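Local coordinates for A-type flavoprotein (Giardia intestinalis, PDB 2Q9U) that scavenges oxygen, probably by passing electrons from a flavin mononucleotide cofactor to a mu-oxo-diiron centre held in a beta-lactamase-like domain, at residues Q9-I14 and S180-D185; G174-T179 and S228-S233. All coordinates share one frame; numbering follows the deposited sequence.

Interaction 1 of 2, residues Q9-I14 and S180-D185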
loop_
_atom_site.group_PDB
_atom_site.type_symbol
_atom_site.label_atom_id
_atom_site.label_comp_id
_atom_site.label_asym_id
_atom_site.label_seq_id
_atom_site.Cartn_x
_atom_site.Cartn_y
_atom_site.Cartn_z
ATOM N N GLN A 9 32.258 -2.494 -10.686
ATOM C CA GLN A 9 32.684 -2.856 -12.029
ATOM C C GLN A 9 32.762 -1.580 -12.866
ATOM O O GLN A 9 31.787 -0.805 -12.904
ATOM C CB GLN A 9 31.686 -3.830 -12.690
ATOM C CG GLN A 9 32.077 -4.137 -14.168
ATOM C CD GLN A 9 30.940 -4.631 -15.044
ATOM O OE1 GLN A 9 29.807 -4.763 -14.607
ATOM N NE2 GLN A 9 31.260 -4.937 -16.296
ATOM N N ASP A 10 33.899 -1.350 -13.533
ATOM C CA ASP A 10 33.989 -0.220 -14.480
ATOM C C ASP A 10 33.181 -0.545 -15.709
ATOM O O ASP A 10 33.198 -1.677 -16.194
ATOM C CB ASP A 10 35.437 0.055 -14.887
ATOM C CG ASP A 10 36.306 0.370 -13.695
ATOM O OD1 ASP A 10 35.830 1.079 -12.774
ATOM O OD2 ASP A 10 37.456 -0.118 -13.665
ATOM N N GLN A 11 32.448 0.445 -16.198
ATOM C CA GLN A 11 31.443 0.208 -17.194
ATOM C C GLN A 11 31.639 1.192 -18.341
ATOM O O GLN A 11 30.980 2.222 -18.424
ATOM C CB GLN A 11 30.035 0.266 -16.550
ATOM C CG GLN A 11 29.824 -0.886 -15.541
ATOM C CD GLN A 11 28.518 -0.810 -14.770
ATOM O OE1 GLN A 11 27.466 -0.577 -15.342
ATOM N NE2 GLN A 11 28.590 -1.031 -13.458
ATOM N N GLU A 12 32.574 0.845 -19.229
ATOM C CA GLU A 12 32.877 1.663 -20.407
ATOM C C GLU A 12 31.772 1.470 -21.452
ATOM O O GLU A 12 31.635 0.398 -22.034
ATOM C CB GLU A 12 34.273 1.321 -20.967
ATOM C CG GLU A 12 34.892 2.441 -21.831
ATOM C CD GLU A 12 36.281 2.084 -22.369
ATOM O OE1 GLU A 12 36.758 0.973 -22.079
ATOM O OE2 GLU A 12 36.892 2.929 -23.072
ATOM N N MET A 13 30.975 2.505 -21.681
ATOM C CA MET A 13 29.822 2.386 -22.567
ATOM C C MET A 13 30.196 2.557 -24.026
ATOM O O MET A 13 29.729 1.803 -24.899
ATOM C CB MET A 13 28.754 3.349 -22.142
ATOM C CG MET A 13 27.891 2.671 -21.046
ATOM S SD MET A 13 26.673 3.773 -20.482
ATOM C CE MET A 13 25.509 3.904 -21.842
ATOM N N ILE A 14 31.071 3.524 -24.251
ATOM C CA ILE A 14 31.683 3.752 -25.553
ATOM C C ILE A 14 33.140 4.131 -25.266
ATOM O O ILE A 14 33.466 4.454 -24.120
ATOM C CB ILE A 14 30.932 4.850 -26.363
ATOM C CG1 ILE A 14 30.745 6.118 -25.544
ATOM C CG2 ILE A 14 29.558 4.336 -26.840
ATOM C CD1 ILE A 14 29.850 7.151 -26.165
ATOM N N SER A 180 20.413 -3.466 -14.787
ATOM C CA SER A 180 21.858 -3.537 -14.880
ATOM C C SER A 180 22.299 -3.214 -16.306
ATOM O O SER A 180 23.483 -2.964 -16.549
ATOM C CB SER A 180 22.380 -4.918 -14.435
ATOM O OG SER A 180 21.936 -5.934 -15.321
ATOM N N ARG A 181 21.337 -3.193 -17.234
ATOM C CA ARG A 181 21.614 -2.885 -18.645
ATOM C C ARG A 181 21.782 -1.375 -18.811
ATOM O O ARG A 181 21.020 -0.616 -18.255
ATOM C CB ARG A 181 20.442 -3.340 -19.544
ATOM C CG ARG A 181 20.471 -4.809 -20.002
ATOM C CD ARG A 181 20.134 -5.835 -18.907
ATOM N NE ARG A 181 20.010 -7.194 -19.465
ATOM C CZ ARG A 181 18.877 -7.720 -19.942
ATOM N NH1 ARG A 181 17.737 -7.031 -19.928
ATOM N NH2 ARG A 181 18.883 -8.950 -20.445
ATOM N N ARG A 182 22.745 -0.957 -19.624
ATOM C CA ARG A 182 22.929 0.465 -19.885
ATOM C C ARG A 182 22.304 0.953 -21.170
ATOM O O ARG A 182 22.143 2.158 -21.352
ATOM C CB ARG A 182 24.416 0.867 -19.805
ATOM C CG ARG A 182 25.070 0.482 -18.457
ATOM C CD ARG A 182 24.425 1.219 -17.222
ATOM N NE ARG A 182 24.824 0.468 -16.016
ATOM C CZ ARG A 182 24.025 0.023 -15.072
ATOM N NH1 ARG A 182 22.708 0.315 -15.073
ATOM N NH2 ARG A 182 24.578 -0.691 -14.085
ATOM N N TRP A 183 21.953 0.029 -22.071
ATOM C CA TRP A 183 21.435 0.417 -23.381
ATOM C C TRP A 183 20.039 -0.148 -23.632
ATOM O O TRP A 183 19.757 -1.287 -23.271
ATOM C CB TRP A 183 22.328 -0.109 -24.487
ATOM C CG TRP A 183 23.739 0.373 -24.484
ATOM C CD1 TRP A 183 24.842 -0.325 -24.086
ATOM C CD2 TRP A 183 24.206 1.640 -24.957
ATOM N NE1 TRP A 183 25.977 0.436 -24.283
ATOM C CE2 TRP A 183 25.619 1.638 -24.828
ATOM C CE3 TRP A 183 23.566 2.783 -25.474
ATOM C CZ2 TRP A 183 26.413 2.746 -25.181
ATOM C CZ3 TRP A 183 24.362 3.885 -25.850
ATOM C CH2 TRP A 183 25.770 3.850 -25.691
ATOM N N ALA A 184 19.223 0.636 -24.325
ATOM C CA ALA A 184 17.830 0.274 -24.617
ATOM C C ALA A 184 17.749 -1.047 -25.402
ATOM O O ALA A 184 16.899 -1.908 -25.123
ATOM C CB ALA A 184 17.141 1.419 -25.394
ATOM N N ASP A 185 18.671 -1.206 -26.357
ATOM C CA ASP A 185 18.688 -2.360 -27.262
ATOM C C ASP A 185 19.027 -3.680 -26.551
ATOM O O ASP A 185 18.704 -4.763 -27.044
ATOM C CB ASP A 185 19.652 -2.077 -28.440
ATOM C CG ASP A 185 21.050 -1.716 -27.974
ATOM O OD1 ASP A 185 21.864 -2.630 -27.766
ATOM O OD2 ASP A 185 21.344 -0.517 -27.766
HETATM O O HOH W 1 28.559 -0.703 -23.885
#

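Interaction 2 of 2, residues G174-T179 and S228-S233. With FEO (mu-oxo-diiron), chain G.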
loop_
_atom_site.group_PDB
_atom_site.type_symbol
_atom_site.label_atom_id
_atom_site.label_comp_id
_atom_site.label_asym_id
_atom_site.label_seq_id
_atom_site.Cartn_x
_atom_site.Cartn_y
_atom_site.Cartn_z
ATOM N N GLY A 174 14.974 10.207 -20.892
ATOM C CA GLY A 174 15.040 9.365 -19.706
ATOM C C GLY A 174 13.852 8.447 -19.520
ATOM O O GLY A 174 12.762 8.664 -20.102
ATOM N N GLN A 175 14.046 7.423 -18.675
ATOM C CA GLN A 175 12.923 6.628 -18.182
ATOM C C GLN A 175 13.296 6.205 -16.761
ATOM O O GLN A 175 14.471 5.933 -16.449
ATOM C CB GLN A 175 12.635 5.362 -19.027
ATOM C CG GLN A 175 13.277 5.302 -20.438
ATOM C CD GLN A 175 14.780 5.014 -20.385
ATOM O OE1 GLN A 175 15.227 4.055 -19.743
ATOM N NE2 GLN A 175 15.561 5.827 -21.078
ATOM N N HIS A 176 12.281 6.161 -15.901
ATOM C CA HIS A 176 12.479 5.667 -14.540
ATOM C C HIS A 176 12.473 4.149 -14.620
ATOM O O HIS A 176 11.416 3.467 -14.568
ATOM C CB HIS A 176 11.424 6.234 -13.585
ATOM C CG HIS A 176 11.576 7.698 -13.334
ATOM N ND1 HIS A 176 12.759 8.269 -12.901
ATOM C CD2 HIS A 176 10.673 8.708 -13.412
ATOM C CE1 HIS A 176 12.583 9.571 -12.752
ATOM N NE2 HIS A 176 11.324 9.861 -13.047
ATOM N N TYR A 177 13.672 3.620 -14.843
ATOM C CA TYR A 177 13.842 2.194 -15.084
ATOM C C TYR A 177 15.141 1.698 -14.443
ATOM O O TYR A 177 16.223 2.086 -14.888
ATOM C CB TYR A 177 13.838 1.923 -16.600
ATOM C CG TYR A 177 13.928 0.468 -17.022
ATOM C CD1 TYR A 177 13.317 -0.544 -16.283
ATOM C CD2 TYR A 177 14.634 0.103 -18.184
ATOM C CE1 TYR A 177 13.396 -1.892 -16.696
ATOM C CE2 TYR A 177 14.700 -1.217 -18.594
ATOM C CZ TYR A 177 14.098 -2.205 -17.858
ATOM O OH TYR A 177 14.200 -3.511 -18.290
ATOM N N ALA A 178 15.035 0.896 -13.371
ATOM C CA ALA A 178 16.211 0.310 -12.738
ATOM C C ALA A 178 16.551 -1.015 -13.427
ATOM O O ALA A 178 15.726 -1.931 -13.431
ATOM C CB ALA A 178 15.990 0.061 -11.191
ATOM N N THR A 179 17.779 -1.114 -13.946
ATOM C CA THR A 179 18.272 -2.299 -14.664
ATOM C C THR A 179 19.799 -2.296 -14.628
ATOM O O THR A 179 20.406 -1.240 -14.431
ATOM C CB THR A 179 17.725 -2.376 -16.128
ATOM O OG1 THR A 179 18.367 -3.440 -16.829
ATOM C CG2 THR A 179 17.927 -1.041 -16.897
ATOM N N SER A 228 21.370 9.331 -21.402
ATOM C CA SER A 228 20.399 10.020 -20.572
ATOM C C SER A 228 20.788 9.901 -19.089
ATOM O O SER A 228 21.556 9.040 -18.735
ATOM C CB SER A 228 19.012 9.386 -20.781
ATOM O OG SER A 228 18.050 10.052 -19.966
ATOM N N ALA A 229 20.212 10.748 -18.246
ATOM C CA ALA A 229 20.464 10.707 -16.788
ATOM C C ALA A 229 19.489 9.794 -16.005
ATOM O O ALA A 229 19.673 9.582 -14.814
ATOM C CB ALA A 229 20.493 12.126 -16.196
ATOM N N HIS A 230 18.496 9.225 -16.683
ATOM C CA HIS A 230 17.604 8.221 -16.064
ATOM C C HIS A 230 17.447 6.992 -16.958
ATOM O O HIS A 230 17.143 7.126 -18.159
ATOM C CB HIS A 230 16.208 8.793 -15.809
ATOM C CG HIS A 230 16.159 9.850 -14.752
ATOM N ND1 HIS A 230 16.411 9.596 -13.424
ATOM C CD2 HIS A 230 15.852 11.165 -14.834
ATOM C CE1 HIS A 230 16.285 10.722 -12.734
ATOM N NE2 HIS A 230 15.945 11.684 -13.570
ATOM N N GLY A 231 17.667 5.808 -16.383
ATOM C CA GLY A 231 17.336 4.579 -17.076
ATOM C C GLY A 231 18.386 4.219 -18.108
ATOM O O GLY A 231 19.584 4.394 -17.855
ATOM N N VAL A 232 17.944 3.728 -19.263
ATOM C CA VAL A 232 18.874 3.265 -20.289
ATOM C C VAL A 232 19.157 4.354 -21.320
ATOM O O VAL A 232 18.390 5.333 -21.472
ATOM C CB VAL A 232 18.415 1.950 -21.001
ATOM C CG1 VAL A 232 18.317 0.822 -19.997
ATOM C CG2 VAL A 232 17.083 2.152 -21.718
ATOM N N SER A 233 20.278 4.178 -22.003
ATOM C CA SER A 233 20.718 5.116 -23.029
ATOM C C SER A 233 20.456 4.537 -24.418
ATOM O O SER A 233 20.058 3.368 -24.564
ATOM C CB SER A 233 22.203 5.436 -22.811
ATOM O OG SER A 233 22.327 6.211 -21.646
HETATM FE FE1 FEO G . 15.830 13.762 -13.187
HETATM FE FE2 FEO G . 14.544 16.958 -13.464
HETATM O O FEO G . 15.715 15.510 -12.598
#

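Interaction 1 of 2, residues Q9-I14 and S180-D185
Gln11 and Arg182 make the direct hydrogen bonds of this contact. Both bonds end on one atom, the amide oxygen OE1 of Gln11. Arg182 NE donates to it at 2.9 Å, nearly in line with the C=O bond. Arg182 NH2 reaches the same OE1 at 3.2 Å, in the carbonyl plane and on a lone pair, but less straight. The guanidinium thus grips the oxygen side-on, and the amide and guanidinium planes are nearly coplanar, 23° apart. Gln11 NE2 turns back to Gln9 O at 3.3 Å, which fixes the flip of the amide. Ser180 O sits over one guanidinium face, and Arg182 NH1 is bonded to Thr179 O.

The apolar part is built on Trp183. Met13 CE lies over one face of the indole, 3.7 Å from the centroid of the six-membered ring, a CH-pi contact. A bend at the last torsion of Met13 (chi3 71°) carries this methyl to the ring. SD stands oblique to the ring, a Met-aromatic contact, and packs on Arg182 CB at 3.7 Å. Ile14 CG2 meets the ring edge at CZ2, 3.9 Å away.

One water links the two segments. It donates to Met13 O and accepts from Trp183 NE1 at 2.8 Å, in the plane of the indole.

The contact joins edge strand 12-14, where Met13 and Ile14 form a classic beta bulge against Val17, to the loop before helix 189-204. Arg282 of the second subunit packs on Gln11 and Arg182 and bonds to Ser180 O. Arg182 also makes a cation-pi contact with Trp19, and Arg235 one with Trp183. Two N-H groups of one arginine meet a single amide oxygen, which the positive charge would probably polarise, while water satisfies the indole N-H.

Interaction 2 of 2, residues G174-T179 and S228-S233
Two loops of the metallo-beta-lactamase-like domain meet beside the diiron site, one after strand 166-170 and the other after strand 225-228. His230 NE2 binds iron FE1 of the mu-oxo-diiron group at 2.1 Å. His90, Asp89 and Asp171 bind iron of the same group. The other ring nitrogen, ND1, is bonded to Ser40 O, so both nitrogens of the His230 ring are engaged.

His176 is a second-shell residue, packed against the iron ligand His230. Its edge points at the face of His230 in a T-shaped pair, with centroids 4.8 Å apart and planes at 64°. CE1 sits over the centre of the His230 ring. Ser39 OG holds His176 ND1.

Gln175 ties the loops together. Its backbone N donates to His230 O at 3.2 Å, from above the carbonyl plane. Its amide pairs with the backbone of Val232 in two bonds. Val232 N donates to Gln175 OE1, on a lone pair, and Gln175 NE2 donates to Val232 O at 2.9 Å. A nearly eclipsed first torsion (chi1 -16°) and a bend at chi2 (75°) together place the amide against the backbone of Val232.

Gly231 has a positive phi and packs closely: its CA makes C-H...O contacts with Gln175 O and Tyr177 O. Gly174 likewise offers its CA to His230 O. Beyond the amide, Val232 turns its two methyls to different partners. CG2 lies beside Gln175 OE1, and CG1 meets Thr179 CG2 at 3.6 Å.

Overall arrangement
Interactions 1 and 2 lie side by side, their centres about 11 Å apart, and their segments alternate along the chain. Segment 174-179 runs straight into 180-185, so one loop serves both. They also touch directly. Arg182 O and Ser233 N are 2.8 Å apart, and Ala184 N and Ser233 O 2.9 Å, both probable hydrogen bonds. Val232 packs on Arg181 and Ala184. Interaction 2 reaches the diiron centre through His230, and about 8 Å separates the side chain of His176 from a bound FMN molecule. Interaction 1 lies away from the iron and flavin sites and connects the same loop to strand 12-14 and the second subunit.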